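Local coordinates for inositol monophosphatase family protein (Staphylococcus aureus, PDB 5I3S) that probably hydrolyses inositol monophosphate or a related sugar phosphate, as a member of the inositol monophosphatase family of metal-dependent phosphatases with the sugar phosphatase fold, at residues 63-68 with 82-87; 113-118 with 213-218. All coordinates share one frame; numbering follows the deposited sequence.

Contact 1 (63-68 with 82-87)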
# COMPACT_ATOMS: atom_id res chain seq x y z
N LEU A 63 1.59 -23.67 16.34
CA LEU A 63 0.65 -23.68 15.21
C LEU A 63 1.22 -22.84 14.09
O LEU A 63 1.26 -21.61 14.18
CB LEU A 63 -0.71 -23.16 15.63
CG LEU A 63 -1.77 -23.01 14.55
CD1 LEU A 63 -2.12 -24.36 13.97
CD2 LEU A 63 -3.03 -22.33 15.07
N GLY A 64 1.66 -23.48 13.02
CA GLY A 64 2.41 -22.79 11.99
C GLY A 64 1.93 -22.92 10.54
O GLY A 64 1.29 -23.91 10.14
N GLU A 65 2.30 -21.89 9.76
CA GLU A 65 1.89 -21.74 8.38
C GLU A 65 2.51 -22.85 7.58
O GLU A 65 1.81 -23.52 6.82
CB GLU A 65 2.28 -20.34 7.84
CG GLU A 65 2.07 -20.09 6.33
CD GLU A 65 3.16 -20.72 5.42
OE1 GLU A 65 4.32 -20.88 5.85
OE2 GLU A 65 2.85 -21.09 4.27
N GLU A 66 3.82 -23.05 7.78
CA GLU A 66 4.58 -24.12 7.13
C GLU A 66 4.14 -25.57 7.55
O GLU A 66 4.66 -26.55 7.02
CB GLU A 66 6.11 -23.90 7.32
CG GLU A 66 7.01 -24.33 6.15
CD GLU A 66 7.05 -23.36 4.96
OE1 GLU A 66 6.25 -22.39 4.87
OE2 GLU A 66 7.91 -23.57 4.06
N GLY A 67 3.20 -25.68 8.50
CA GLY A 67 2.47 -26.92 8.76
C GLY A 67 2.56 -27.49 10.17
O GLY A 67 1.76 -28.37 10.52
N HIS A 68 3.50 -27.01 11.00
CA HIS A 68 3.76 -27.58 12.35
C HIS A 68 2.54 -27.53 13.30
O HIS A 68 1.67 -26.67 13.18
CB HIS A 68 4.97 -26.87 13.03
CG HIS A 68 6.29 -27.08 12.32
ND1 HIS A 68 7.23 -27.98 12.74
CD2 HIS A 68 6.82 -26.47 11.22
CE1 HIS A 68 8.28 -27.94 11.94
NE2 HIS A 68 8.06 -27.03 11.01
N VAL A 82 2.59 -19.02 14.30
CA VAL A 82 3.60 -18.29 13.55
C VAL A 82 3.37 -18.29 12.05
O VAL A 82 3.10 -19.35 11.47
CB VAL A 82 5.08 -18.66 13.98
CG1 VAL A 82 5.18 -19.73 15.02
CG2 VAL A 82 6.05 -18.89 12.82
N ASP A 83 3.49 -17.10 11.44
CA ASP A 83 3.68 -17.00 9.98
C ASP A 83 5.13 -16.52 9.73
O ASP A 83 5.47 -15.34 9.97
CB ASP A 83 2.66 -16.07 9.30
CG ASP A 83 2.62 -16.27 7.75
OD1 ASP A 83 3.51 -16.93 7.21
OD2 ASP A 83 1.72 -15.73 7.07
N PRO A 84 5.99 -17.44 9.31
CA PRO A 84 7.37 -17.08 8.94
C PRO A 84 7.44 -15.92 7.95
O PRO A 84 8.22 -15.03 8.21
CB PRO A 84 7.94 -18.39 8.35
CG PRO A 84 6.73 -19.24 8.11
CD PRO A 84 5.80 -18.90 9.23
N ILE A 85 6.61 -15.90 6.90
CA ILE A 85 6.54 -14.79 5.94
C ILE A 85 5.09 -14.47 5.58
O ILE A 85 4.48 -15.18 4.79
CB ILE A 85 7.33 -15.07 4.65
CG1 ILE A 85 8.83 -15.34 4.95
CG2 ILE A 85 7.20 -13.92 3.65
CD1 ILE A 85 9.55 -16.09 3.81
N ASP A 86 4.52 -13.43 6.19
CA ASP A 86 3.25 -12.92 5.81
C ASP A 86 3.38 -11.79 4.78
O ASP A 86 3.96 -10.74 5.08
CB ASP A 86 2.46 -12.38 7.03
CG ASP A 86 0.98 -12.12 6.68
OD1 ASP A 86 0.44 -12.80 5.78
OD2 ASP A 86 0.36 -11.23 7.25
N GLY A 87 2.78 -11.99 3.61
CA GLY A 87 3.04 -11.21 2.45
C GLY A 87 4.06 -11.85 1.51
O GLY A 87 4.99 -11.17 1.03

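Contact 2 (113-118 with 213-218)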
# COMPACT_ATOMS: atom_id res chain seq x y z
N GLY A 113 1.66 -10.60 21.29
CA GLY A 113 1.75 -10.58 19.83
C GLY A 113 2.91 -9.75 19.25
O GLY A 113 3.34 -8.69 19.84
N PHE A 114 3.40 -10.21 18.09
CA PHE A 114 4.57 -9.65 17.41
C PHE A 114 4.38 -9.63 15.91
O PHE A 114 4.09 -10.68 15.36
CB PHE A 114 5.84 -10.48 17.72
CG PHE A 114 6.12 -10.67 19.20
CD1 PHE A 114 6.94 -9.79 19.89
CD2 PHE A 114 5.57 -11.75 19.90
CE1 PHE A 114 7.20 -9.97 21.25
CE2 PHE A 114 5.82 -11.94 21.26
CZ PHE A 114 6.65 -11.06 21.93
N VAL A 115 4.53 -8.47 15.25
CA VAL A 115 4.67 -8.42 13.79
C VAL A 115 5.91 -7.60 13.40
O VAL A 115 6.04 -6.43 13.74
CB VAL A 115 3.36 -8.10 12.98
CG1 VAL A 115 2.09 -8.14 13.80
CG2 VAL A 115 3.38 -6.83 12.23
N TYR A 116 6.87 -8.29 12.78
CA TYR A 116 8.20 -7.74 12.54
C TYR A 116 8.34 -7.41 11.10
O TYR A 116 8.34 -8.32 10.28
CB TYR A 116 9.31 -8.73 12.95
CG TYR A 116 10.74 -8.19 12.84
CD1 TYR A 116 11.03 -6.84 13.10
CD2 TYR A 116 11.81 -9.03 12.55
CE1 TYR A 116 12.35 -6.35 13.02
CE2 TYR A 116 13.10 -8.54 12.47
CZ TYR A 116 13.36 -7.20 12.70
OH TYR A 116 14.62 -6.70 12.61
N ASP A 117 8.42 -6.12 10.79
CA ASP A 117 8.57 -5.66 9.40
C ASP A 117 10.07 -5.79 9.14
O ASP A 117 10.85 -4.94 9.51
CB ASP A 117 8.04 -4.22 9.20
CG ASP A 117 8.17 -3.71 7.77
OD1 ASP A 117 9.06 -4.22 7.00
OD2 ASP A 117 7.41 -2.80 7.39
N VAL A 118 10.44 -6.91 8.57
CA VAL A 118 11.82 -7.32 8.49
C VAL A 118 12.68 -6.27 7.74
O VAL A 118 13.75 -5.93 8.22
CB VAL A 118 11.97 -8.69 7.78
CG1 VAL A 118 13.43 -9.01 7.54
CG2 VAL A 118 11.30 -9.78 8.61
N LEU A 213 -3.54 -9.04 16.18
CA LEU A 213 -4.73 -8.87 17.01
C LEU A 213 -4.42 -8.40 18.44
O LEU A 213 -5.15 -7.58 18.98
CB LEU A 213 -5.51 -10.17 17.07
CG LEU A 213 -6.97 -10.04 16.76
CD1 LEU A 213 -7.29 -9.37 15.42
CD2 LEU A 213 -7.53 -11.45 16.82
N VAL A 214 -3.31 -8.87 19.00
CA VAL A 214 -2.93 -8.51 20.38
C VAL A 214 -2.57 -7.03 20.43
O VAL A 214 -2.98 -6.30 21.36
CB VAL A 214 -1.77 -9.40 20.91
CG1 VAL A 214 -1.35 -9.03 22.33
CG2 VAL A 214 -2.15 -10.88 20.83
N ILE A 215 -1.85 -6.59 19.40
CA ILE A 215 -1.44 -5.18 19.24
C ILE A 215 -2.67 -4.27 19.06
O ILE A 215 -2.86 -3.25 19.74
CB ILE A 215 -0.40 -5.06 18.07
CG1 ILE A 215 0.91 -5.81 18.43
CG2 ILE A 215 -0.07 -3.61 17.76
CD1 ILE A 215 1.74 -6.31 17.27
N LEU A 216 -3.55 -4.67 18.15
CA LEU A 216 -4.80 -3.97 17.93
C LEU A 216 -5.57 -3.79 19.21
O LEU A 216 -6.03 -2.71 19.49
CB LEU A 216 -5.67 -4.81 16.94
CG LEU A 216 -6.80 -4.22 16.10
CD1 LEU A 216 -8.11 -4.96 16.23
CD2 LEU A 216 -6.98 -2.72 16.26
N TYR A 217 -5.72 -4.85 19.98
CA TYR A 217 -6.56 -4.78 21.16
C TYR A 217 -5.93 -3.84 22.26
O TYR A 217 -6.67 -3.08 22.92
CB TYR A 217 -6.92 -6.19 21.66
CG TYR A 217 -8.04 -6.94 20.88
CD1 TYR A 217 -9.12 -6.29 20.23
CD2 TYR A 217 -8.06 -8.33 20.90
N GLU A 218 -4.60 -3.81 22.39
CA GLU A 218 -3.95 -2.84 23.28
C GLU A 218 -4.18 -1.38 22.97
O GLU A 218 -4.21 -0.59 23.90
CB GLU A 218 -2.47 -3.10 23.43
CG GLU A 218 -2.19 -4.40 24.13
CD GLU A 218 -2.76 -4.44 25.57
OE1 GLU A 218 -2.41 -3.56 26.39
OE2 GLU A 218 -3.53 -5.38 25.86

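Contact 1 (63-68 with 82-87)
The backbone oxygen V82 O is met by two groups of the G64-E65 peptide unit. E65 N donates a hydrogen bond to it over 3.2 Å, almost in line with the V82 C=O (174°). G64 CA adds a weaker CA-H...O contact at 3.5 Å. Just before this point V82 N donates to L63 O over 2.9 Å. These bonds join strand 61-64 to strand 78-83, two parallel neighbours at one end of the larger sheet. The strand 61-64 then ends in a type I turn from G64 to G67, in which G67 N bonds to G64 O. The partner strand runs into D83-P84-I85-D86-G87, the family signature that binds metal in relatives. The pairing therefore places E65 next to that signature. E65 CG lies anti to the backbone N (chi1 172°), which carries the chain across D83 and P84. A bend at chi2 then brings OE1 beside the CG/CD edge of the P84 ring. The E65 and D83 carboxylate planes are only 23° apart. D42 and D208 bring further carboxylates to this cluster, consistent with a cation site as in relatives. W207 touches the side chains of both E65 and D83. E65 meets D83 through its aliphatic part, with E65 CG 3.6 Å from D83 OD1, while E65 OE1 sits 3.7 Å from P84 CG.

Contact 2 (113-118 with 213-218)
V214 and I215, neighbours on helix 206-218, both point toward strand 109-117 but meet different parts of it. V214 faces the bare backbone of G113. I215 reaches further along the strand to V115. This is helix-on-sheet packing inside the sugar phosphatase fold. The local axes of 113-117 and 213-218 come within 7.3 Å and make an angle of 109°, so the helix lies across the strand.

The two side chains are turned differently. V214 CG1 stands anti to the backbone N, with chi1 at 180°, and V214 CG2 takes the place beside that N. The branched end is thus presented broadside to G113. G113 N lies 3.6 Å from V214 CG1 and 3.8 Å from V214 CG2, so both methyls press on the same peptide nitrogen. With no side chain at G113 to hold the helix off, the CA atoms of G113 and V214 come to 5.1 Å.

I215 instead sends out a single arm. Its CG1 is anti to the carbonyl carbon, and chi2 of 154° carries CD1 outward to the strand. There I215 CD1 lies 3.9 Å from G113 O and also 3.9 Å from V115 CG1. The I215 and V115 side chains cross at a slant, methyl against methyl. A192 of helix 184-193, together with Y124 and A126 of the next strand, also packs on I215, and L186 and V189 cover V115. F114 points away from the helix, and on that other face of the strand it meets helix 2-24.

All five touching residues are buried. The strand's peptide groups bond to its own neighbours, G113 with A126 and V115 with Y124. The helix is therefore held to the strand by van der Waals packing of methyls on the strand's backbone and on V115.

In the fold
Contact 1 and contact 2 belong to the same larger sheet and lie in series along the chain. Their centres are 15 Å apart, and their nearest atoms about 6 Å, so they do not touch. Contact 1 joins the strands 61-64 and 78-83 at one end of the sheet. Contact 2 lies on strand 109-117, which is separated from 78-83 by strand 99-106. Helix 206-218 relates the two. W207 and D208, near its start, lie beside the acidic groups of contact 1, while its last turns pack in contact 2. Burial of the helix on the sheet is thus combined with placing its first residues at the probable active site.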